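Aminopeptidase-like protein (Chaetomium thermophilum, PDB 5JM6) probably acts as a zinc-dependent aminopeptidase of the M18 family, binding zinc ions and assembling into a dodecamer. Local coordinates at residues Asp73-Lys78 and Ala313-Leu318; Lys263-Gln268 and Leu278-Glu283. One frame throughout, in Å; residues are numbered along the deposited sequence.

Contact 1 (Asp73-Lys78 and Ala313-Leu318); sequences DYCKQK and AAFMAL
The ring of Phe315 reaches across to helix 73-78, where Cys75 lies over one of its faces and Lys78 meets its edge. The sulfur stands almost squarely above the ring: Cys75 SG is 3.9 Å from the centroid of the Phe315 ring and only 13° off the normal, a Cys sulfur-aromatic contact. A cysteine suits this buried site because its small, polarisable sulfur packs well on a pi face. The backbone sets Cys75 CB 3.5 Å from Phe315 CE1, and the first torsion, with SG anti to the carbonyl carbon, swings the sulfur over the ring face. Lys78 uses its aliphatic root instead of its charge: Lys78 CB lies in the ring plane, 3.9 Å from Phe315 CZ. Phe315 extends this far because its CG is anti to the backbone N (chi1 176°), which carries the ring out to helix 73-78. Tyr74 adds an oblique contact, Tyr74 CE1 to Phe315 CE2 at 4.3 Å, while its hydroxyl accepts a hydrogen bond from Lys78 NZ, 3.1 Å from Tyr74 OH, and is also bonded to Trp312 NE1. The polar ends are thus paired beside the apolar contact. Were Phe315 cut back to an alanine, Cys75 SG would probably lose its aromatic partner and a gap would open between the two helices. The short segments run nearly parallel, at 7°, with axes 11.7 Å apart, a spacing bridged by the long phenylalanine. Ala314 and Leu318 of helix 305-320 rest on Val333 of strand 330-336, in the mixed sheet, and Ala313 and Ala317 pack against Tyr503 of helix 495-514.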
# COMPACT_ATOMS: atom_id res chain seq x y z
N ASP A 73 -30.46 42.42 20.41
CA ASP A 73 -31.23 43.63 20.17
C ASP A 73 -32.72 43.31 20.02
O ASP A 73 -33.57 44.08 20.45
CB ASP A 73 -30.72 44.35 18.92
CG ASP A 73 -31.42 45.67 18.68
OD1 ASP A 73 -31.22 46.60 19.49
OD2 ASP A 73 -32.16 45.78 17.68
N TYR A 74 -33.02 42.16 19.42
CA TYR A 74 -34.39 41.69 19.25
C TYR A 74 -35.02 41.39 20.61
O TYR A 74 -36.14 41.81 20.89
CB TYR A 74 -34.42 40.45 18.35
CG TYR A 74 -35.73 39.69 18.29
CD1 TYR A 74 -36.04 38.72 19.24
CD2 TYR A 74 -36.64 39.90 17.26
CE1 TYR A 74 -37.23 38.01 19.18
CE2 TYR A 74 -37.83 39.20 17.19
CZ TYR A 74 -38.12 38.25 18.16
OH TYR A 74 -39.30 37.54 18.09
N CYS A 75 -34.30 40.64 21.43
CA CYS A 75 -34.77 40.28 22.75
C CYS A 75 -34.92 41.51 23.63
O CYS A 75 -35.86 41.63 24.41
CB CYS A 75 -33.83 39.27 23.41
SG CYS A 75 -33.66 37.72 22.51
N LYS A 76 -33.98 42.44 23.48
CA LYS A 76 -33.95 43.62 24.32
C LYS A 76 -35.16 44.52 24.03
O LYS A 76 -35.74 45.10 24.95
CB LYS A 76 -32.64 44.39 24.12
CG LYS A 76 -32.47 45.58 25.04
CD LYS A 76 -31.11 46.24 24.86
CE LYS A 76 -31.05 47.51 25.70
NZ LYS A 76 -29.78 48.27 25.55
N GLN A 77 -35.56 44.61 22.77
CA GLN A 77 -36.71 45.43 22.41
C GLN A 77 -38.03 44.80 22.85
O GLN A 77 -38.97 45.51 23.18
CB GLN A 77 -36.75 45.70 20.90
CG GLN A 77 -35.58 46.49 20.35
CD GLN A 77 -35.72 46.78 18.87
OE1 GLN A 77 -36.76 46.50 18.27
NE2 GLN A 77 -34.67 47.34 18.27
N LYS A 78 -38.11 43.48 22.84
CA LYS A 78 -39.34 42.83 23.28
C LYS A 78 -39.44 42.82 24.80
O LYS A 78 -40.53 42.95 25.35
CB LYS A 78 -39.44 41.41 22.71
CG LYS A 78 -39.40 41.37 21.19
CD LYS A 78 -40.14 40.17 20.65
CE LYS A 78 -40.93 40.53 19.40
NZ LYS A 78 -41.71 39.36 18.90
N ALA A 313 -37.29 29.92 21.64
CA ALA A 313 -38.42 29.28 22.32
C ALA A 313 -38.33 29.50 23.83
O ALA A 313 -39.35 29.69 24.49
CB ALA A 313 -38.47 27.80 21.99
N ALA A 314 -37.11 29.46 24.36
CA ALA A 314 -36.90 29.73 25.78
C ALA A 314 -37.27 31.17 26.12
O ALA A 314 -37.97 31.43 27.09
CB ALA A 314 -35.45 29.44 26.16
N PHE A 315 -36.80 32.09 25.29
CA PHE A 315 -37.11 33.51 25.44
C PHE A 315 -38.62 33.74 25.43
O PHE A 315 -39.16 34.42 26.29
CB PHE A 315 -36.43 34.32 24.33
CG PHE A 315 -36.78 35.78 24.34
CD1 PHE A 315 -36.19 36.65 25.24
CD2 PHE A 315 -37.68 36.29 23.41
CE1 PHE A 315 -36.50 38.00 25.24
CE2 PHE A 315 -37.99 37.64 23.40
CZ PHE A 315 -37.40 38.49 24.32
N MET A 316 -39.31 33.14 24.45
CA MET A 316 -40.75 33.31 24.33
C MET A 316 -41.48 32.67 25.52
O MET A 316 -42.52 33.17 25.95
CB MET A 316 -41.27 32.71 23.02
CG MET A 316 -40.84 33.45 21.76
SD MET A 316 -41.44 35.15 21.64
CE MET A 316 -43.20 34.89 21.41
N ALA A 317 -40.93 31.58 26.05
CA ALA A 317 -41.52 30.95 27.22
C ALA A 317 -41.51 31.91 28.41
O ALA A 317 -42.50 32.01 29.14
CB ALA A 317 -40.78 29.68 27.57
N LEU A 318 -40.40 32.62 28.59
CA LEU A 318 -40.31 33.60 29.66
C LEU A 318 -41.36 34.70 29.47
O LEU A 318 -42.07 35.05 30.41
CB LEU A 318 -38.91 34.21 29.73
CG LEU A 318 -38.67 35.14 30.92
CD1 LEU A 318 -38.90 34.39 32.22
CD2 LEU A 318 -37.27 35.73 30.87

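Contact 2 (Lys263-Gln268 and Leu278-Glu283); sequences KLILSQ and LNWELE
Ile265 meets both Trp280 and Leu282, and apolar packing is all that joins helix segment 263-268 to strand segment 278-283. Both branches of the isoleucine come obliquely to the same corner of the indole, from one side of its plane: Ile265 CG1 lies 3.8 Å from Trp280 CZ3, and Ile265 CG2 4.0 Å from Trp280 CZ3. Trp280 holds its CG between the backbone N and the carbonyl carbon (chi1 60°), and from there the six-membered ring reaches the helix. The tip of the isoleucine goes on to the next inward-facing residue of the strand, with Ile265 CD1 4.5 Å from Leu282 CD1, a looser touch. Leu282 places its CD1 over one indole face, while Phe253 meets the indole edge-to-face.

No hydrogen bond crosses between the two segments; the backbone of 278-283 is bonded to strands 174-183 and 139-141 on its two sides. Ser267 OG donates to Leu264 O at 3.3 Å, turning a serine on the exposed side of the helix back onto its own backbone. Asn279 OD1 accepts a weak bond from Trp280 N.

Charge is kept off the shared surface. Val180 of strand 174-183 and Val195 of strand 190-196 extend the apolar layer under Ile265.

With no polar bond across it, the contact rests on the burial of apolar surface and on fit: a beta-branched residue, an indole and a leucine seat the helix on one face of the antiparallel sheet, while Glu281, which does not touch the helix segment, forms a salt bridge with Arg179 and a hydrogen bond with Ser430 of a neighbouring subunit.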
# COMPACT_ATOMS: atom_id res chain seq x y z
N LYS A 263 -18.25 52.26 1.87
CA LYS A 263 -19.23 53.25 1.42
C LYS A 263 -20.65 52.72 1.60
O LYS A 263 -21.56 53.48 1.95
CB LYS A 263 -19.02 53.63 -0.04
CG LYS A 263 -17.68 54.23 -0.38
CD LYS A 263 -17.64 54.58 -1.86
CE LYS A 263 -16.31 54.22 -2.48
NZ LYS A 263 -16.38 54.23 -3.97
N LEU A 264 -20.83 51.43 1.36
CA LEU A 264 -22.15 50.83 1.51
C LEU A 264 -22.56 50.87 2.97
O LEU A 264 -23.69 51.23 3.30
CB LEU A 264 -22.15 49.39 0.98
CG LEU A 264 -23.52 48.83 0.59
CD1 LEU A 264 -24.14 49.68 -0.52
CD2 LEU A 264 -23.42 47.38 0.15
N ILE A 265 -21.63 50.52 3.86
CA ILE A 265 -21.89 50.54 5.29
C ILE A 265 -22.14 51.96 5.81
O ILE A 265 -23.01 52.18 6.65
CB ILE A 265 -20.73 49.89 6.09
CG1 ILE A 265 -20.61 48.40 5.74
CG2 ILE A 265 -20.92 50.08 7.59
CD1 ILE A 265 -21.87 47.60 5.97
N LEU A 266 -21.40 52.94 5.29
CA LEU A 266 -21.57 54.33 5.74
C LEU A 266 -22.94 54.90 5.40
O LEU A 266 -23.50 55.67 6.18
CB LEU A 266 -20.49 55.24 5.15
CG LEU A 266 -19.05 55.21 5.67
CD1 LEU A 266 -18.14 55.89 4.65
CD2 LEU A 266 -18.94 55.90 7.02
N SER A 267 -23.49 54.53 4.24
CA SER A 267 -24.80 55.04 3.86
C SER A 267 -25.88 54.44 4.74
O SER A 267 -26.82 55.14 5.14
CB SER A 267 -25.09 54.75 2.38
OG SER A 267 -25.76 53.52 2.23
N GLN A 268 -25.76 53.15 5.05
CA GLN A 268 -26.71 52.47 5.92
C GLN A 268 -26.78 53.12 7.29
O GLN A 268 -27.84 53.14 7.92
CB GLN A 268 -26.34 50.99 6.09
CG GLN A 268 -26.13 50.23 4.80
CD GLN A 268 -27.39 49.59 4.28
OE1 GLN A 268 -28.30 49.26 5.05
NE2 GLN A 268 -27.46 49.41 2.97
N LEU A 278 -14.19 53.21 13.49
CA LEU A 278 -13.00 52.76 14.19
C LEU A 278 -12.73 51.27 13.94
O LEU A 278 -11.58 50.83 13.92
CB LEU A 278 -13.13 53.03 15.69
CG LEU A 278 -13.60 54.43 16.11
CD1 LEU A 278 -13.76 54.53 17.62
CD2 LEU A 278 -12.65 55.51 15.60
N ASN A 279 -13.81 50.52 13.73
CA ASN A 279 -13.76 49.08 13.53
C ASN A 279 -15.17 48.59 13.25
O ASN A 279 -16.13 49.33 13.40
CB ASN A 279 -13.18 48.37 14.76
CG ASN A 279 -12.26 47.22 14.38
OD1 ASN A 279 -12.69 46.19 13.88
ND2 ASN A 279 -10.96 47.40 14.64
N TRP A 280 -15.29 47.34 12.82
CA TRP A 280 -16.59 46.71 12.78
C TRP A 280 -16.47 45.20 12.95
O TRP A 280 -15.40 44.63 12.76
CB TRP A 280 -17.34 47.03 11.47
CG TRP A 280 -16.67 46.62 10.18
CD1 TRP A 280 -15.97 45.47 9.94
CD2 TRP A 280 -16.73 47.32 8.93
NE1 TRP A 280 -15.55 45.43 8.63
CE2 TRP A 280 -16.01 46.55 7.99
CE3 TRP A 280 -17.30 48.52 8.52
CZ2 TRP A 280 -15.85 46.96 6.67
CZ3 TRP A 280 -17.14 48.92 7.21
CH2 TRP A 280 -16.42 48.14 6.30
N GLU A 281 -17.56 44.58 13.36
CA GLU A 281 -17.62 43.13 13.44
C GLU A 281 -18.68 42.65 12.47
O GLU A 281 -19.87 42.76 12.75
CB GLU A 281 -17.92 42.69 14.87
CG GLU A 281 -17.00 41.61 15.40
CD GLU A 281 -17.11 41.46 16.91
OE1 GLU A 281 -17.26 40.32 17.38
OE2 GLU A 281 -17.04 42.49 17.62
N LEU A 282 -18.25 42.10 11.34
CA LEU A 282 -19.18 41.72 10.29
C LEU A 282 -18.97 40.27 9.90
O LEU A 282 -17.85 39.76 9.92
CB LEU A 282 -19.02 42.63 9.06
CG LEU A 282 -19.24 44.13 9.27
CD1 LEU A 282 -18.94 44.90 8.00
CD2 LEU A 282 -20.66 44.40 9.73
N GLU A 283 -20.07 39.61 9.55
CA GLU A 283 -20.01 38.21 9.14
C GLU A 283 -20.87 38.00 7.90
O GLU A 283 -21.68 38.84 7.54
CB GLU A 283 -20.48 37.30 10.27
CG GLU A 283 -21.86 37.64 10.80
CD GLU A 283 -22.20 36.90 12.08
OE1 GLU A 283 -21.41 37.00 13.05
OE2 GLU A 283 -23.24 36.23 12.12

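In the fold
Along the chain the order is 73-78, 263-268, 278-283 and 313-318, so the helix-strand pair of contact 2 falls wholly between the two helices brought together by contact 1. The centres lie 26 Å apart and the nearest atoms about 13 Å, without touching. Contact 1 joins two helices, 68-81 and 305-320, the second of which packs on the large mixed sheet and also carries the zinc ligand Asp306 near its start. Contact 2 belongs to the separate antiparallel sheet, away from the zinc sites and close to other subunits. This division is consistent with the M18 plan of a metal-binding catalytic domain interrupted by an inserted domain that serves assembly.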